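Ribonuclease VapC2 (Rickettsia felis, PDB 3ZVK) cleaves single-stranded RNA as the magnesium-dependent toxin of a type II toxin-antitoxin pair and is held in complex with its antitoxin VapB2. Local coordinates at residues 2-7 with 109-114; 34-39 with 66-71. The protein carries 1 engineered substitution. All blocks are in the same frame, centred on the assembly; numbering follows the deposited sequence.

Contact 1 of 2, residues 2-7 with 109-114. Engineered in segment 2-7: Gly6 (natural residue Asp).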
ATOM      1  N   ILE A   2      24.768  16.739  -8.610  1.00 57.58           N
ATOM      2  CA  ILE A   2      24.535  15.404  -9.180  1.00 53.09           C
ATOM      3  C   ILE A   2      25.225  15.288 -10.539  1.00 51.18           C
ATOM      4  O   ILE A   2      25.044  16.131 -11.410  1.00 48.92           O
ATOM      5  CB  ILE A   2      23.014  15.046  -9.273  1.00 55.95           C
ATOM      6  CG1 ILE A   2      22.319  15.161  -7.893  1.00 57.72           C
ATOM      7  CG2 ILE A   2      22.788  13.652  -9.881  1.00 54.86           C
ATOM      8  CD1 ILE A   2      20.791  15.086  -7.903  1.00 68.00           C
ATOM      9  N   TYR A   3      26.010  14.223 -10.718  1.00 45.39           N
ATOM     10  CA  TYR A   3      26.632  13.899 -11.988  1.00 43.31           C
ATOM     11  C   TYR A   3      25.984  12.600 -12.446  1.00 46.29           C
ATOM     12  O   TYR A   3      26.126  11.583 -11.775  1.00 46.94           O
ATOM     13  CB  TYR A   3      28.143  13.712 -11.834  1.00 42.99           C
ATOM     14  CG  TYR A   3      28.903  15.016 -11.820  1.00 45.21           C
ATOM     15  CD1 TYR A   3      29.022  15.764 -10.651  1.00 46.13           C
ATOM     16  CD2 TYR A   3      29.492  15.523 -12.989  1.00 46.91           C
ATOM     17  CE1 TYR A   3      29.717  16.973 -10.634  1.00 48.81           C
ATOM     18  CE2 TYR A   3      30.196  16.724 -12.979  1.00 44.76           C
ATOM     19  CZ  TYR A   3      30.318  17.443 -11.792  1.00 53.80           C
ATOM     20  OH  TYR A   3      31.015  18.638 -11.730  1.00 54.61           O
ATOM     21  N   MET A   4      25.233  12.634 -13.546  1.00 41.05           N
ATOM     22  CA  MET A   4      24.594  11.437 -14.094  1.00 38.90           C
ATOM     23  C   MET A   4      25.427  10.959 -15.274  1.00 46.08           C
ATOM     24  O   MET A   4      25.775  11.767 -16.151  1.00 48.06           O
ATOM     25  CB  MET A   4      23.143  11.721 -14.513  1.00 40.72           C
ATOM     26  CG  MET A   4      22.279  12.157 -13.364  1.00 44.49           C
ATOM     27  SD  MET A   4      20.519  12.243 -13.697  1.00 49.43           S
ATOM     28  CE  MET A   4      20.089  10.532 -13.497  1.00 44.13           C
ATOM     29  N   LEU A   5      25.816   9.675 -15.278  1.00 41.49           N
ATOM     30  CA  LEU A   5      26.625   9.147 -16.398  1.00 40.40           C
ATOM     31  C   LEU A   5      25.729   8.594 -17.484  1.00 40.85           C
ATOM     32  O   LEU A   5      24.710   7.945 -17.193  1.00 38.69           O
ATOM     33  CB  LEU A   5      27.620   8.049 -15.947  1.00 39.38           C
ATOM     34  CG  LEU A   5      28.370   8.281 -14.656  1.00 42.88           C
ATOM     35  CD1 LEU A   5      29.059   6.990 -14.201  1.00 42.08           C
ATOM     36  CD2 LEU A   5      29.349   9.445 -14.800  1.00 42.69           C
ATOM     37  N   GLY A   6      26.099   8.888 -18.718  1.00 39.36           N
ATOM     38  CA  GLY A   6      25.407   8.408 -19.914  1.00 39.93           C
ATOM     39  C   GLY A   6      25.811   6.976 -20.203  1.00 44.72           C
ATOM     40  O   GLY A   6      26.720   6.436 -19.561  1.00 45.00           O
ATOM     41  N   THR A   7      25.140   6.348 -21.155  1.00 42.64           N
ATOM     42  CA  THR A   7      25.356   4.944 -21.511  1.00 42.37           C
ATOM     43  C   THR A   7      26.780   4.696 -22.016  1.00 47.43           C
ATOM     44  O   THR A   7      27.419   3.745 -21.556  1.00 46.80           O
ATOM     45  CB  THR A   7      24.261   4.470 -22.493  1.00 49.73           C
ATOM     46  OG1 THR A   7      22.984   4.774 -21.917  1.00 49.50           O
ATOM     47  CG2 THR A   7      24.339   2.964 -22.798  1.00 43.29           C
ATOM     48  N   GLU A 109      16.645  16.564 -13.057  1.00 54.91           N
ATOM     49  CA  GLU A 109      17.388  16.452 -11.794  1.00 54.16           C
ATOM     50  C   GLU A 109      18.373  17.628 -11.588  1.00 58.34           C
ATOM     51  O   GLU A 109      19.002  17.732 -10.535  1.00 56.93           O
ATOM     52  CB  GLU A 109      18.153  15.102 -11.734  1.00 53.43           C
ATOM     53  CG  GLU A 109      17.299  13.836 -11.726  1.00 60.18           C
ATOM     54  CD  GLU A 109      16.334  13.580 -10.585  1.00 70.07           C
ATOM     55  OE1 GLU A 109      16.413  14.288  -9.560  1.00 58.94           O
ATOM     56  OE2 GLU A 109      15.503  12.650 -10.710  1.00 76.00           O
ATOM     57  N   ASN A 110      18.503  18.499 -12.601  1.00 57.15           N
ATOM     58  CA  ASN A 110      19.442  19.629 -12.651  1.00 58.48           C
ATOM     59  C   ASN A 110      20.874  19.115 -12.472  1.00 60.35           C
ATOM     60  O   ASN A 110      21.658  19.644 -11.702  1.00 61.35           O
ATOM     61  CB  ASN A 110      19.074  20.747 -11.670  1.00 60.97           C
ATOM     62  CG  ASN A 110      19.404  22.082 -12.255  1.00 95.14           C
ATOM     63  OD1 ASN A 110      20.577  22.476 -12.363  1.00 91.54           O
ATOM     64  ND2 ASN A 110      18.374  22.755 -12.760  1.00 92.79           N
ATOM     65  N   ALA A 111      21.179  18.044 -13.188  1.00 53.90           N
ATOM     66  CA  ALA A 111      22.429  17.316 -13.135  1.00 51.10           C
ATOM     67  C   ALA A 111      23.332  17.601 -14.335  1.00 53.62           C
ATOM     68  O   ALA A 111      22.856  18.010 -15.390  1.00 53.76           O
ATOM     69  CB  ALA A 111      22.120  15.815 -13.067  1.00 48.84           C
ATOM     70  N   THR A 112      24.625  17.311 -14.180  1.00 49.37           N
ATOM     71  CA  THR A 112      25.605  17.379 -15.253  1.00 49.01           C
ATOM     72  C   THR A 112      25.587  15.995 -15.898  1.00 54.16           C
ATOM     73  O   THR A 112      25.760  14.968 -15.202  1.00 53.58           O
ATOM     74  CB  THR A 112      26.991  17.708 -14.723  1.00 55.95           C
ATOM     75  OG1 THR A 112      26.982  19.011 -14.134  1.00 63.19           O
ATOM     76  CG2 THR A 112      28.044  17.657 -15.803  1.00 53.05           C
ATOM     77  N   LEU A 113      25.345  15.960 -17.221  1.00 49.45           N
ATOM     78  CA  LEU A 113      25.336  14.695 -17.943  1.00 46.80           C
ATOM     79  C   LEU A 113      26.719  14.442 -18.499  1.00 48.81           C
ATOM     80  O   LEU A 113      27.271  15.281 -19.213  1.00 51.03           O
ATOM     81  CB  LEU A 113      24.264  14.673 -19.042  1.00 46.87           C
ATOM     82  CG  LEU A 113      24.071  13.361 -19.818  1.00 49.73           C
ATOM     83  CD1 LEU A 113      23.690  12.187 -18.914  1.00 46.57           C
ATOM     84  CD2 LEU A 113      23.006  13.546 -20.830  1.00 54.53           C
ATOM     85  N   VAL A 114      27.277  13.285 -18.158  1.00 42.56           N
ATOM     86  CA  VAL A 114      28.620  12.891 -18.536  1.00 42.17           C
ATOM     87  C   VAL A 114      28.622  12.067 -19.802  1.00 48.51           C
ATOM     88  O   VAL A 114      27.963  11.036 -19.879  1.00 46.01           O
ATOM     89  CB  VAL A 114      29.395  12.232 -17.388  1.00 44.81           C
ATOM     90  CG1 VAL A 114      30.856  12.029 -17.767  1.00 45.39           C
ATOM     91  CG2 VAL A 114      29.272  13.033 -16.084  1.00 44.30           C
TER
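Tyr3 and Thr112 lie side by side and point the same way, Tyr3 CE2 coming 3.7 Å from Thr112 CG2, while CG2 of Val114 meets the ring at its edge, in plane. On that face Leu5 CD2 rests 3.8 Å from Val114 CB. The reverse face belongs to Met4, Leu113 and the methyl of Ala111, which sits 3.7 Å from Met4 CG. With Met4 CG anti to its carbonyl carbon and chi2 extended (-170°), SD reaches to 4.1 Å from Glu109 CG, the side chains crossing at about a right angle. Lys76 holds the Glu109 carboxylate in a salt bridge.

Tyr3 pairs with Thr112, Met4 with Leu113 and Leu5 with Val114 in parallel, fixed by Thr112 N to Ile2 O (3.0 Å), Met4 N to Thr112 O (2.9 Å), Val114 N to Met4 O (2.9 Å) and Gly6 N to Val114 O (3.1 Å). Asn110, first past helix 97-109, has positive phi and closes a Schellman motif. Gly6, N-cap of helix 7-16, is engineered and lacks the carboxylate of the natural Asp, a predicted magnesium ligand. Parallel strands with a metal-site position at the C-terminal end of one are characteristic of the PIN domain.

Contact 2 of 2, residues 34-39 with 66-71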
ATOM      1  N   ILE A  34      27.384  10.690  -7.630  1.00 41.04           N
ATOM      2  CA  ILE A  34      27.512   9.995  -8.902  1.00 38.33           C
ATOM      3  C   ILE A  34      26.310   9.104  -9.056  1.00 41.77           C
ATOM      4  O   ILE A  34      26.036   8.272  -8.176  1.00 43.13           O
ATOM      5  CB  ILE A  34      28.854   9.257  -9.059  1.00 40.18           C
ATOM      6  CG1 ILE A  34      30.017  10.328  -9.068  1.00 42.36           C
ATOM      7  CG2 ILE A  34      28.839   8.449 -10.403  1.00 36.60           C
ATOM      8  CD1 ILE A  34      31.281   9.814  -8.687  1.00 54.74           C
ATOM      9  N   ALA A  35      25.570   9.290 -10.167  1.00 36.67           N
ATOM     10  CA  ALA A  35      24.360   8.506 -10.456  1.00 35.36           C
ATOM     11  C   ALA A  35      24.202   8.071 -11.906  1.00 39.54           C
ATOM     12  O   ALA A  35      24.950   8.506 -12.784  1.00 41.48           O
ATOM     13  CB  ALA A  35      23.138   9.299 -10.020  1.00 36.74           C
ATOM     14  N   ILE A  36      23.232   7.185 -12.155  1.00 37.23           N
ATOM     15  CA  ILE A  36      22.772   6.751 -13.486  1.00 37.33           C
ATOM     16  C   ILE A  36      21.270   6.706 -13.472  1.00 42.54           C
ATOM     17  O   ILE A  36      20.659   6.414 -12.448  1.00 43.10           O
ATOM     18  CB  ILE A  36      23.376   5.448 -14.112  1.00 39.40           C
ATOM     19  CG1 ILE A  36      23.063   4.179 -13.294  1.00 38.52           C
ATOM     20  CG2 ILE A  36      24.858   5.604 -14.495  1.00 39.73           C
ATOM     21  CD1 ILE A  36      23.118   2.887 -14.091  1.00 41.38           C
ATOM     22  N   SER A  37      20.677   6.998 -14.600  1.00 40.23           N
ATOM     23  CA  SER A  37      19.242   6.920 -14.794  1.00 39.52           C
ATOM     24  C   SER A  37      18.906   5.435 -14.867  1.00 42.43           C
ATOM     25  O   SER A  37      19.719   4.649 -15.340  1.00 43.39           O
ATOM     26  CB  SER A  37      18.885   7.560 -16.138  1.00 41.03           C
ATOM     27  OG  SER A  37      17.485   7.521 -16.347  1.00 44.37           O
ATOM     28  N   SER A  38      17.705   5.047 -14.436  1.00 37.64           N
ATOM     29  CA  SER A  38      17.236   3.676 -14.603  1.00 35.44           C
ATOM     30  C   SER A  38      17.207   3.341 -16.129  1.00 40.67           C
ATOM     31  O   SER A  38      17.369   2.166 -16.468  1.00 41.00           O
ATOM     32  CB  SER A  38      15.869   3.476 -13.955  1.00 35.03           C
ATOM     33  OG  SER A  38      14.892   4.405 -14.397  1.00 39.89           O
ATOM     34  N   ILE A  39      17.087   4.390 -17.036  1.00 36.22           N
ATOM     35  CA  ILE A  39      17.118   4.275 -18.521  1.00 35.49           C
ATOM     36  C   ILE A  39      18.504   3.786 -19.017  1.00 36.77           C
ATOM     37  O   ILE A  39      18.580   2.937 -19.894  1.00 38.87           O
ATOM     38  CB  ILE A  39      16.629   5.569 -19.272  1.00 38.51           C
ATOM     39  CG1 ILE A  39      15.287   6.139 -18.716  1.00 38.10           C
ATOM     40  CG2 ILE A  39      16.567   5.343 -20.791  1.00 38.61           C
ATOM     41  CD1 ILE A  39      14.057   5.155 -18.724  1.00 39.35           C
ATOM     42  N   SER A  66      28.010  -0.623  -7.640  1.00 34.99           N
ATOM     43  CA  SER A  66      28.257  -0.555  -6.201  1.00 34.21           C
ATOM     44  C   SER A  66      28.499   0.834  -5.608  1.00 41.68           C
ATOM     45  O   SER A  66      28.084   1.051  -4.464  1.00 42.52           O
ATOM     46  CB  SER A  66      29.332  -1.546  -5.771  1.00 35.11           C
ATOM     47  OG  SER A  66      30.604  -1.169  -6.238  1.00 38.83           O
ATOM     48  N   ARG A  67      29.152   1.783  -6.344  1.00 38.34           N
ATOM     49  CA  ARG A  67      29.400   3.128  -5.785  1.00 37.13           C
ATOM     50  C   ARG A  67      28.567   4.242  -6.460  1.00 42.01           C
ATOM     51  O   ARG A  67      28.767   5.420  -6.175  1.00 41.98           O
ATOM     52  CB  ARG A  67      30.894   3.442  -5.687  1.00 32.59           C
ATOM     53  CG  ARG A  67      31.670   2.365  -4.949  1.00 41.17           C
ATOM     54  CD  ARG A  67      33.096   2.746  -4.578  1.00 47.88           C
ATOM     55  NE  ARG A  67      33.181   3.859  -3.620  1.00 45.54           N
ATOM     56  CZ  ARG A  67      32.916   3.761  -2.323  1.00 51.36           C
ATOM     57  NH1 ARG A  67      32.539   2.605  -1.803  1.00 43.36           N
ATOM     58  NH2 ARG A  67      33.013   4.821  -1.540  1.00 49.53           N
ATOM     59  N   LEU A  68      27.536   3.826  -7.227  1.00 38.72           N
ATOM     60  CA  LEU A  68      26.568   4.629  -8.005  1.00 39.67           C
ATOM     61  C   LEU A  68      25.196   4.658  -7.325  1.00 39.85           C
ATOM     62  O   LEU A  68      24.855   3.722  -6.668  1.00 36.56           O
ATOM     63  CB  LEU A  68      26.333   3.928  -9.419  1.00 39.64           C
ATOM     64  CG  LEU A  68      26.809   4.657 -10.673  1.00 43.81           C
ATOM     65  CD1 LEU A  68      27.880   5.557 -10.359  1.00 52.08           C
ATOM     66  CD2 LEU A  68      27.363   3.727 -11.681  1.00 41.97           C
ATOM     67  N   GLU A  69      24.385   5.687  -7.582  1.00 37.40           N
ATOM     68  CA  GLU A  69      22.999   5.775  -7.175  1.00 35.98           C
ATOM     69  C   GLU A  69      22.183   5.564  -8.468  1.00 38.22           C
ATOM     70  O   GLU A  69      22.447   6.217  -9.476  1.00 38.33           O
ATOM     71  CB  GLU A  69      22.710   7.158  -6.593  1.00 38.89           C
ATOM     72  CG  GLU A  69      21.303   7.300  -6.009  1.00 55.44           C
ATOM     73  CD  GLU A  69      21.039   8.591  -5.247  1.00 91.59           C
ATOM     74  OE1 GLU A  69      21.921   9.018  -4.467  1.00 93.01           O
ATOM     75  OE2 GLU A  69      19.938   9.165  -5.414  1.00 90.04           O
ATOM     76  N   ILE A  70      21.243   4.612  -8.470  1.00 34.32           N
ATOM     77  CA  ILE A  70      20.359   4.371  -9.629  1.00 33.21           C
ATOM     78  C   ILE A  70      19.094   5.211  -9.405  1.00 37.21           C
ATOM     79  O   ILE A  70      18.397   5.014  -8.411  1.00 36.69           O
ATOM     80  CB  ILE A  70      20.071   2.866  -9.866  1.00 34.73           C
ATOM     81  CG1 ILE A  70      21.397   2.070  -9.914  1.00 34.52           C
ATOM     82  CG2 ILE A  70      19.248   2.671 -11.164  1.00 30.55           C
ATOM     83  CD1 ILE A  70      21.263   0.692  -9.382  1.00 43.33           C
ATOM     84  N   ILE A  71      18.866   6.210 -10.266  1.00 34.91           N
ATOM     85  CA  ILE A  71      17.726   7.114 -10.121  1.00 36.81           C
ATOM     86  C   ILE A  71      16.618   6.684 -11.060  1.00 42.52           C
ATOM     87  O   ILE A  71      16.846   6.569 -12.258  1.00 42.99           O
ATOM     88  CB  ILE A  71      18.111   8.620 -10.293  1.00 40.70           C
ATOM     89  CG1 ILE A  71      19.272   9.031  -9.338  1.00 40.68           C
ATOM     90  CG2 ILE A  71      16.873   9.539 -10.107  1.00 42.18           C
ATOM     91  CD1 ILE A  71      19.794  10.452  -9.524  1.00 42.77           C
TER
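Ala35 pairs with Glu69, Ile36 with Ile70 and Ser37 with Ile71, a parallel register that attaches strand 69-71 to the parallel sheet of the PIN domain, where it is an outermost strand within this chain. The strand axes approach to 4.7 Å at 35°. Four bonds document the pairing, the straightest being Ile71 N to Ile36 O at 2.8 Å and 175°.

The tightly packed part is apolar: the methyl of Ala35 receives CD1 of Ile71 at 3.6 Å. CG1 of Ile71 stands anti to its carbonyl carbon (chi1 -54°), and from there the branch runs back over Ala35. Met4 and His105 also touch Ile71. The other face is buried but wider in spacing, with Ile36 CG2 4.2 Å from Leu68 CD2 and Ile36 CG1 4.3 Å from Ile70 CG1; Leu41 of helix 38-50 packs on Ile36 and Ile70.

The solvent side is marked by the exposed Glu69, which contributes mainly its CB, 4.1 Å from Ala35 CB, whereas its extended chain carries the carboxylate away from strand 33-37. A separate end faces the antitoxin VapB2: its Trp46 packs against Ile34 and Leu68, and Arg67 NH1 makes a weak hydrogen bond to its Pro43 O.

At the far end strand 33-37 passes directly into helix 38-50. Ser38 OG bonds to Phe73 N of its own chain and to Phe73 O of the second VapC2 subunit, placing this corner at the toxin-toxin interface. Ser38 N donates to Ile71 O at 2.8 Å, and the N-cap Ser37 OG, also hydrogen-bonded to His105 ND1, accepts from Ile39 N at 3.2 Å.

How the contacts relate
Both contacts join parallel strands of one sheet, and strands 2-5 and 33-37 are neighbours in it: Tyr3 O lies 2.9 Å from Ala35 N and Leu5 N 2.9 Å from Ala35 O, both probable hydrogen bonds. Contact 2 is nested along the chain within the loop closed by contact 1, their centres 9 Å apart. Contact 1 is the more central, its centre about 6 Å from the chain centre against 9 Å for contact 2, and includes the predicted metal-site position. Contact 2 is also largely buried, yet has an exposed glutamate. Contact 1 keeps its Glu109 salt bridge within the chain, to Lys76, whereas Ser38 and Arg67 of contact 2 bond to other subunits.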